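Local coordinates for enoyl-CoA hydratase/isomerase family protein (Bacillus anthracis, PDB 3KQF) that probably catalyses the reversible addition of water to the double bond of 2-trans-enoyl-CoA thioesters, as a member of the crotonase family, at residues H243-L251 against K257-E265; A52-T60 against A197-N207. All blocks are in the same frame, centred on the assembly; numbering follows the deposited sequence. Where two conformers were deposited one is given.

Interaction 1 (H243-L251 against K257-E265)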
loop_
_atom_site.group_PDB
_atom_site.type_symbol
_atom_site.label_atom_id
_atom_site.label_comp_id
_atom_site.label_asym_id
_atom_site.label_seq_id
_atom_site.Cartn_x
_atom_site.Cartn_y
_atom_site.Cartn_z
ATOM N N HIS A 243 -11.721 -1.637 30.612
ATOM C CA HIS A 243 -11.776 -1.697 32.092
ATOM C C HIS A 243 -10.765 -0.762 32.775
ATOM O O HIS A 243 -10.696 -0.708 34.002
ATOM C CB HIS A 243 -11.528 -3.145 32.569
ATOM C CG HIS A 243 -11.687 -3.342 34.049
ATOM N ND1 HIS A 243 -10.710 -2.990 34.960
ATOM C CD2 HIS A 243 -12.692 -3.892 34.774
ATOM C CE1 HIS A 243 -11.115 -3.295 36.180
ATOM N NE2 HIS A 243 -12.314 -3.846 36.096
ATOM N N THR A 244 -10.017 0.009 31.992
ATOM C CA THR A 244 -8.974 0.874 32.550
ATOM C C THR A 244 -9.506 2.132 33.210
ATOM O O THR A 244 -10.580 2.611 32.868
ATOM C CB THR A 244 -7.932 1.282 31.461
ATOM O OG1 THR A 244 -8.557 2.055 30.427
ATOM C CG2 THR A 244 -7.278 0.049 30.846
ATOM N N LYS A 245 -8.754 2.636 34.183
ATOM C CA LYS A 245 -9.097 3.877 34.861
ATOM C C LYS A 245 -8.885 5.033 33.877
ATOM O O LYS A 245 -9.619 6.011 33.899
ATOM C CB LYS A 245 -8.254 4.078 36.121
ATOM C CG LYS A 245 -8.480 3.033 37.192
ATOM C CD LYS A 245 -7.812 3.421 38.513
ATOM C CE LYS A 245 -8.059 2.359 39.589
ATOM N NZ LYS A 245 -7.427 2.711 40.902
ATOM N N ASP A 246 -7.888 4.912 33.000
ATOM C CA ASP A 246 -7.648 5.954 31.988
ATOM C C ASP A 246 -8.881 6.167 31.096
ATOM O O ASP A 246 -9.219 7.304 30.776
ATOM C CB ASP A 246 -6.401 5.662 31.137
ATOM C CG ASP A 246 -5.086 6.068 31.818
ATOM O OD1 ASP A 246 -5.109 6.796 32.835
ATOM O OD2 ASP A 246 -4.009 5.677 31.286
ATOM N N ARG A 247 -9.579 5.093 30.715
ATOM C CA ARG A 247 -10.796 5.252 29.900
ATOM C C ARG A 247 -11.830 6.093 30.628
ATOM O O ARG A 247 -12.497 6.937 30.022
ATOM C CB ARG A 247 -11.408 3.901 29.534
ATOM C CG ARG A 247 -12.741 4.013 28.832
ATOM C CD ARG A 247 -13.292 2.649 28.498
ATOM N NE ARG A 247 -14.676 2.719 28.033
ATOM C CZ ARG A 247 -15.747 2.729 28.823
ATOM N NH1 ARG A 247 -16.958 2.793 28.283
ATOM N NH2 ARG A 247 -15.622 2.683 30.148
ATOM N N LEU A 248 -11.958 5.865 31.934
ATOM C CA LEU A 248 -12.898 6.609 32.759
ATOM C C LEU A 248 -12.507 8.093 32.825
ATOM O O LEU A 248 -13.369 8.971 32.739
ATOM C CB LEU A 248 -12.988 5.987 34.162
ATOM C CG LEU A 248 -13.463 4.530 34.144
ATOM C CD1 LEU A 248 -13.390 3.908 35.532
ATOM C CD2 LEU A 248 -14.878 4.442 33.561
ATOM N N GLU A 249 -11.210 8.363 32.989
ATOM C CA GLU A 249 -10.689 9.733 32.996
ATOM C C GLU A 249 -10.985 10.422 31.662
ATOM O O GLU A 249 -11.272 11.622 31.639
ATOM C CB GLU A 249 -9.167 9.737 33.264
ATOM C CG GLU A 249 -8.418 11.053 32.973
ATOM C CD GLU A 249 -8.754 12.211 33.907
ATOM O OE1 GLU A 249 -9.582 12.045 34.835
ATOM O OE2 GLU A 249 -8.161 13.301 33.714
ATOM N N GLY A 250 -10.895 9.667 30.565
ATOM C CA GLY A 250 -11.177 10.193 29.227
ATOM C C GLY A 250 -12.620 10.661 29.132
ATOM O O GLY A 250 -12.904 11.764 28.652
ATOM N N LEU A 251 -13.531 9.829 29.637
ATOM C CA LEU A 251 -14.949 10.135 29.626
ATOM C C LEU A 251 -15.255 11.363 30.483
ATOM O O LEU A 251 -15.922 12.275 30.020
ATOM C CB LEU A 251 -15.759 8.935 30.122
ATOM C CG LEU A 251 -15.699 7.683 29.241
ATOM C CD1 LEU A 251 -16.273 6.459 29.962
ATOM C CD2 LEU A 251 -16.415 7.929 27.923
ATOM N N LYS A 257 -15.169 18.990 29.777
ATOM C CA LYS A 257 -14.475 19.839 28.800
ATOM C C LYS A 257 -13.125 20.373 29.319
ATOM O O LYS A 257 -12.864 21.579 29.290
ATOM C CB LYS A 257 -15.394 20.991 28.347
ATOM C CG LYS A 257 -16.621 20.521 27.550
ATOM C CD LYS A 257 -17.486 21.690 27.085
ATOM C CE LYS A 257 -18.666 21.212 26.245
ATOM N NZ LYS A 257 -19.541 22.340 25.807
ATOM N N ARG A 258 -12.291 19.457 29.809
ATOM C CA ARG A 258 -10.950 19.782 30.316
ATOM C C ARG A 258 -9.976 18.753 29.752
ATOM O O ARG A 258 -10.403 17.736 29.210
ATOM C CB ARG A 258 -10.904 19.715 31.839
ATOM C CG ARG A 258 -11.192 18.318 32.381
ATOM C CD ARG A 258 -10.913 18.209 33.851
ATOM N NE ARG A 258 -11.355 16.919 34.356
ATOM C CZ ARG A 258 -10.656 15.791 34.295
ATOM N NH1 ARG A 258 -9.442 15.764 33.752
ATOM N NH2 ARG A 258 -11.179 14.678 34.795
ATOM N N THR A 259 -8.675 18.996 29.906
ATOM C CA THR A 259 -7.654 18.072 29.384
ATOM C C THR A 259 -7.550 16.822 30.255
ATOM O O THR A 259 -7.480 16.929 31.472
ATOM C CB THR A 259 -6.268 18.723 29.354
ATOM O OG1 THR A 259 -6.338 19.990 28.687
ATOM C CG2 THR A 259 -5.266 17.808 28.634
ATOM N N PRO A 260 -7.522 15.628 29.635
ATOM C CA PRO A 260 -7.412 14.441 30.471
ATOM C C PRO A 260 -5.971 14.238 30.958
ATOM O O PRO A 260 -5.025 14.656 30.288
ATOM C CB PRO A 260 -7.865 13.310 29.539
ATOM C CG PRO A 260 -7.508 13.793 28.153
ATOM C CD PRO A 260 -7.649 15.301 28.198
HETATM N N MSE A 261 -5.823 13.659 32.143
HETATM C CA MSE A 261 -4.512 13.368 32.722
HETATM C C MSE A 261 -4.382 11.868 32.896
HETATM O O MSE A 261 -4.723 11.302 33.944
HETATM C CB MSE A 261 -4.312 14.103 34.057
HETATM C CG MSE A 261 -3.820 15.526 33.906
HETATM SE SE MSE A 261 -3.750 16.488 35.604
HETATM C CE MSE A 261 -3.277 15.013 36.801
ATOM N N TYR A 262 -3.891 11.223 31.852
ATOM C CA TYR A 262 -3.768 9.774 31.859
ATOM C C TYR A 262 -2.548 9.330 32.656
ATOM O O TYR A 262 -1.530 10.035 32.704
ATOM C CB TYR A 262 -3.772 9.235 30.433
ATOM C CG TYR A 262 -5.017 9.626 29.656
ATOM C CD1 TYR A 262 -6.274 9.231 30.084
ATOM C CD2 TYR A 262 -4.927 10.335 28.469
ATOM C CE1 TYR A 262 -7.410 9.555 29.379
ATOM C CE2 TYR A 262 -6.057 10.659 27.739
ATOM C CZ TYR A 262 -7.302 10.265 28.195
ATOM O OH TYR A 262 -8.436 10.605 27.497
ATOM N N LYS A 263 -2.664 8.168 33.296
ATOM C CA LYS A 263 -1.612 7.666 34.175
ATOM C C LYS A 263 -1.139 6.237 33.866
ATOM O O LYS A 263 -0.305 5.694 34.590
ATOM C CB LYS A 263 -2.120 7.757 35.616
ATOM C CG LYS A 263 -2.655 9.170 35.971
ATOM C CD LYS A 263 -3.199 9.284 37.374
ATOM C CE LYS A 263 -3.827 10.673 37.603
ATOM N NZ LYS A 263 -2.852 11.802 37.485
ATOM N N GLY A 264 -1.649 5.634 32.794
ATOM C CA GLY A 264 -1.254 4.268 32.436
ATOM C C GLY A 264 -1.849 3.225 33.369
ATOM O O GLY A 264 -1.158 2.317 33.831
ATOM N N GLU A 265 -3.124 3.411 33.696
ATOM C CA GLU A 265 -3.856 2.527 34.604
ATOM C C GLU A 265 -5.307 2.459 34.157
ATOM O O GLU A 265 -6.125 1.716 34.720
ATOM C CB GLU A 265 -3.811 3.071 36.030
ATOM C CG GLU A 265 -4.367 4.493 36.156
ATOM C CD GLU A 265 -4.532 4.956 37.590
ATOM O OE1 GLU A 265 -5.080 6.068 37.787
ATOM O OE2 GLU A 265 -4.145 4.213 38.519
ATOM O OXT GLU A 265 -5.674 3.203 33.244
HETATM O O HOH W 1 -6.621 7.317 35.229
#

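Interaction 2 (A52-T60 against A197-N207)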
loop_
_atom_site.group_PDB
_atom_site.type_symbol
_atom_site.label_atom_id
_atom_site.label_comp_id
_atom_site.label_asym_id
_atom_site.label_seq_id
_atom_site.Cartn_x
_atom_site.Cartn_y
_atom_site.Cartn_z
ATOM N N ALA A 52 7.983 1.916 31.994
ATOM C CA ALA A 52 6.568 2.269 31.994
ATOM C C ALA A 52 6.317 3.800 31.938
ATOM O O ALA A 52 5.269 4.248 31.455
ATOM C CB ALA A 52 5.888 1.667 33.230
ATOM N N ASN A 53 7.273 4.584 32.431
ATOM C CA ASN A 53 7.152 6.045 32.437
ATOM C C ASN A 53 7.462 6.655 31.061
ATOM O O ASN A 53 7.115 7.808 30.793
ATOM C CB ASN A 53 8.094 6.637 33.486
ATOM C CG ASN A 53 7.899 8.129 33.678
ATOM O OD1 ASN A 53 6.821 8.671 33.419
ATOM N ND2 ASN A 53 8.939 8.799 34.161
ATOM N N THR A 54 8.122 5.887 30.201
ATOM C CA THR A 54 8.487 6.365 28.855
ATOM C C THR A 54 7.378 6.037 27.869
ATOM O O THR A 54 7.059 4.869 27.642
ATOM C CB THR A 54 9.812 5.767 28.386
ATOM O OG1 THR A 54 10.846 6.194 29.279
ATOM C CG2 THR A 54 10.152 6.234 26.968
ATOM N N ARG A 55 6.800 7.078 27.269
ATOM C CA ARG A 55 5.660 6.883 26.373
ATOM C C ARG A 55 5.954 6.943 24.886
ATOM O O ARG A 55 5.189 6.400 24.105
ATOM C CB ARG A 55 4.555 7.889 26.709
ATOM C CG ARG A 55 3.935 7.679 28.099
ATOM C CD ARG A 55 2.904 8.740 28.456
ATOM N NE ARG A 55 2.389 8.535 29.815
ATOM C CZ ARG A 55 1.371 9.194 30.352
ATOM N NH1 ARG A 55 0.705 10.120 29.663
ATOM N NH2 ARG A 55 1.002 8.909 31.592
ATOM N N VAL A 56 7.037 7.614 24.506
ATOM C CA VAL A 56 7.404 7.784 23.113
ATOM C C VAL A 56 8.904 7.910 23.062
ATOM O O VAL A 56 9.537 8.490 23.982
ATOM C CB VAL A 56 6.808 9.088 22.492
ATOM C CG1 VAL A 56 7.147 9.180 21.011
ATOM C CG2 VAL A 56 5.302 9.175 22.681
ATOM N N VAL A 57 9.459 7.419 21.965
ATOM C CA VAL A 57 10.880 7.467 21.704
ATOM C C VAL A 57 11.153 8.202 20.387
ATOM O O VAL A 57 10.436 8.018 19.374
ATOM C CB VAL A 57 11.450 6.017 21.555
ATOM C CG1 VAL A 57 12.952 6.044 21.214
ATOM C CG2 VAL A 57 11.178 5.204 22.829
ATOM N N ILE A 58 12.190 9.024 20.397
ATOM C CA ILE A 58 12.643 9.706 19.176
ATOM C C ILE A 58 14.050 9.183 18.846
ATOM O O ILE A 58 14.909 9.115 19.728
ATOM C CB ILE A 58 12.688 11.240 19.352
ATOM C CG1 ILE A 58 11.294 11.780 19.607
ATOM C CG2 ILE A 58 13.283 11.900 18.087
ATOM C CD1 ILE A 58 11.272 13.240 20.132
ATOM N N LEU A 59 14.269 8.811 17.590
ATOM C CA LEU A 59 15.559 8.309 17.146
ATOM C C LEU A 59 16.099 9.293 16.113
ATOM O O LEU A 59 15.424 9.594 15.130
ATOM C CB LEU A 59 15.401 6.906 16.551
ATOM C CG LEU A 59 16.673 6.151 16.164
ATOM C CD1 LEU A 59 17.639 6.064 17.344
ATOM C CD2 LEU A 59 16.320 4.742 15.633
ATOM N N THR A 60 17.314 9.785 16.331
ATOM C CA THR A 60 17.919 10.770 15.424
ATOM C C THR A 60 19.442 10.626 15.381
ATOM O O THR A 60 20.012 9.754 16.044
ATOM C CB THR A 60 17.502 12.213 15.854
ATOM O OG1 THR A 60 17.741 13.148 14.796
ATOM C CG2 THR A 60 18.242 12.667 17.135
ATOM N N ALA A 197 9.692 17.027 16.038
ATOM C CA ALA A 197 9.650 15.664 16.584
ATOM C C ALA A 197 9.183 15.678 18.036
ATOM O O ALA A 197 8.401 14.830 18.452
ATOM C CB ALA A 197 11.019 14.984 16.476
ATOM N N ILE A 198 9.651 16.642 18.804
ATOM C CA ILE A 198 9.245 16.743 20.209
ATOM C C ILE A 198 7.765 17.082 20.329
ATOM O O ILE A 198 7.070 16.520 21.166
ATOM C CB ILE A 198 10.087 17.759 20.975
ATOM C CG1 ILE A 198 11.493 17.210 21.168
ATOM C CG2 ILE A 198 9.458 18.072 22.349
ATOM C CD1 ILE A 198 12.463 18.212 21.770
ATOM N N GLU A 199 7.274 17.991 19.501
ATOM C CA GLU A 199 5.856 18.355 19.611
ATOM C C GLU A 199 4.914 17.204 19.219
ATOM O O GLU A 199 3.890 17.009 19.878
ATOM C CB GLU A 199 5.550 19.704 18.954
ATOM C CG GLU A 199 6.107 20.843 19.836
ATOM C CD GLU A 199 5.870 22.235 19.303
ATOM O OE1 GLU A 199 5.120 22.392 18.316
ATOM O OE2 GLU A 199 6.440 23.184 19.889
ATOM N N ILE A 200 5.283 16.413 18.211
ATOM C CA ILE A 200 4.474 15.231 17.841
ATOM C C ILE A 200 4.585 14.176 18.942
ATOM O O ILE A 200 3.581 13.584 19.335
ATOM C CB ILE A 200 4.875 14.653 16.475
ATOM C CG1 ILE A 200 4.549 15.663 15.381
ATOM C CG2 ILE A 200 4.148 13.323 16.205
ATOM C CD1 ILE A 200 4.985 15.227 14.003
ATOM N N ALA A 201 5.793 13.979 19.477
ATOM C CA ALA A 201 6.002 13.050 20.582
ATOM C C ALA A 201 5.167 13.466 21.800
ATOM O O ALA A 201 4.578 12.615 22.459
ATOM C CB ALA A 201 7.509 12.968 20.959
ATOM N N GLU A 202 5.140 14.769 22.110
ATOM C CA GLU A 202 4.361 15.280 23.251
ATOM C C GLU A 202 2.868 15.027 23.071
ATOM O O GLU A 202 2.166 14.706 24.032
ATOM C CB GLU A 202 4.611 16.786 23.486
ATOM C CG GLU A 202 5.964 17.120 24.065
ATOM C CD GLU A 202 6.181 18.614 24.201
ATOM O OE1 GLU A 202 5.521 19.402 23.475
ATOM O OE2 GLU A 202 7.032 18.996 25.014
ATOM N N LYS A 203 2.370 15.188 21.850
ATOM C CA LYS A 203 0.961 14.906 21.593
ATOM C C LYS A 203 0.657 13.444 21.875
ATOM O O LYS A 203 -0.283 13.125 22.600
ATOM C CB LYS A 203 0.570 15.234 20.155
ATOM C CG LYS A 203 -0.882 14.869 19.807
ATOM C CD LYS A 203 -1.890 15.458 20.793
ATOM C CE LYS A 203 -3.307 15.254 20.311
ATOM N NZ LYS A 203 -4.361 15.862 21.162
ATOM N N ILE A 204 1.470 12.553 21.323
ATOM C CA ILE A 204 1.252 11.106 21.523
ATOM C C ILE A 204 1.369 10.760 23.008
ATOM O O ILE A 204 0.574 9.971 23.532
ATOM C CB ILE A 204 2.218 10.269 20.656
ATOM C CG1 ILE A 204 1.925 10.529 19.182
ATOM C CG2 ILE A 204 2.064 8.780 20.967
ATOM C CD1 ILE A 204 2.961 9.951 18.190
ATOM N N ALA A 205 2.327 11.389 23.693
ATOM C CA ALA A 205 2.506 11.187 25.133
ATOM C C ALA A 205 1.300 11.638 25.968
ATOM O O ALA A 205 1.130 11.170 27.098
ATOM C CB ALA A 205 3.782 11.910 25.621
ATOM N N SER A 206 0.511 12.599 25.468
ATOM C CA SER A 206 -0.672 13.070 26.199
ATOM C C SER A 206 -1.888 12.139 25.997
ATOM O O SER A 206 -2.894 12.269 26.695
ATOM C CB SER A 206 -1.026 14.523 25.825
ATOM O OG SER A 206 -1.448 14.607 24.466
ATOM N N ASN A 207 -1.817 11.230 25.031
ATOM C CA ASN A 207 -2.900 10.263 24.820
ATOM C C ASN A 207 -2.743 9.092 25.795
ATOM O O ASN A 207 -1.719 8.987 26.491
ATOM C CB ASN A 207 -2.958 9.818 23.363
ATOM C CG ASN A 207 -3.376 10.940 22.450
ATOM O OD1 ASN A 207 -4.030 11.905 22.899
ATOM N ND2 ASN A 207 -2.994 10.849 21.171
#

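Interaction 1 (H243-L251 against K257-E265)
The C-terminal carboxylate of E265 accepts from the first turn of the chain's last helix, as the tail 257-265 folds back along helix 245-255 in the C-terminal helical part of this crotonase-fold subunit. E265 O accepts from K245 N at 2.8 Å and OXT from D246 N, so two N-H groups end on one carboxylate, whose charge probably suits the helix dipole; T244, the N-cap, accepts from R247 N on OG1, which is also hydrogen-bonded to V241 O. D246 answers in the other direction. OD1 takes K263 N at 2.8 Å, nearly straight at 173°, and OD2 takes G264 N, both on the syn side, which fixes the turn leading to the terminus. One turn on, E249 reaches the tail through a bend at chi2 (68°). R258 grips it end-on in a salt bridge, NH2 to OE1 at 3.1 Å and NH1 to OE2, with the carboxylate and guanidinium planes 38° apart; E256 holds R258 NE. The Y262 ring turns its edge to D246 O, and its OH, bonded to T141 O of the second subunit, rests 3.3 Å from G250 CA. E249 OE2 has a second donor, M261 N, at 2.8 Å on its anti lone pair.

Interaction 2 (A52-T60 against A197-N207)
V56 and I58 of strand 56-61 press their side chains onto helix 193-206, which packs on the sheet nearly antiparallel to the strand: the axes of the short segments are inclined at 163° and approach to 8.6 Å. The tight part is apolar and built on small residues. A197, A201 and A205 offer only methyl groups, and this lets the backbones come close. V56 uses both branches. Its CG1, anti to the backbone N (chi1 -177°), lies 3.8 Å from A201 CB, while CG2 sits 3.5 Å from A201 O and touches I204 CG2 at 3.7 Å, the two side chains crossing at about a right angle. I58 works by its far end, with its chain extended to CD1, which meets A201 CB at 3.9 Å and A197 CB and I198 CG1 beside it. I200 and I204 continue the same layer onto strand 126-130.

At the partly exposed R55 the contact loosens to a single polar reach, and on the helix's far side E199, E202 and K203 are exposed and turned away from the strand. R55 runs extended from CG to NE past A205, and its NH1 gives a hydrogen bond to A205 O at 2.8 Å. The oxygen lies in the guanidinium plane, and the donor stands almost straight off the carbonyl, at a C=O...N angle of 179°. Beyond A205, N207 turns ND2 to carbonyls of Y168 and T169 of the second subunit. A helix laid over parallel strands in this way is characteristic of the beta-alpha core of the crotonase fold.

Overall arrangement
Interaction 2 belongs to the core, its centre about 12 Å from the centre of the chain, and joins a central strand to a helix covering it; the centre of interaction 1 lies about 27 Å from that point, partly buried, where the chain's end is tied to its last helix. Their chemistry follows: mostly methyl-to-methyl packing in interaction 2, a network of charged and backbone bonds in interaction 1. No helix or strand is common to both. Their centres are 18 Å apart, yet they meet where the tail passes the end of helix 193-206: Y262 O probably accepts from R55 NH2 at 3.0 Å, and Y262 CD2 packs on S206 O. Both contacts border the second subunit.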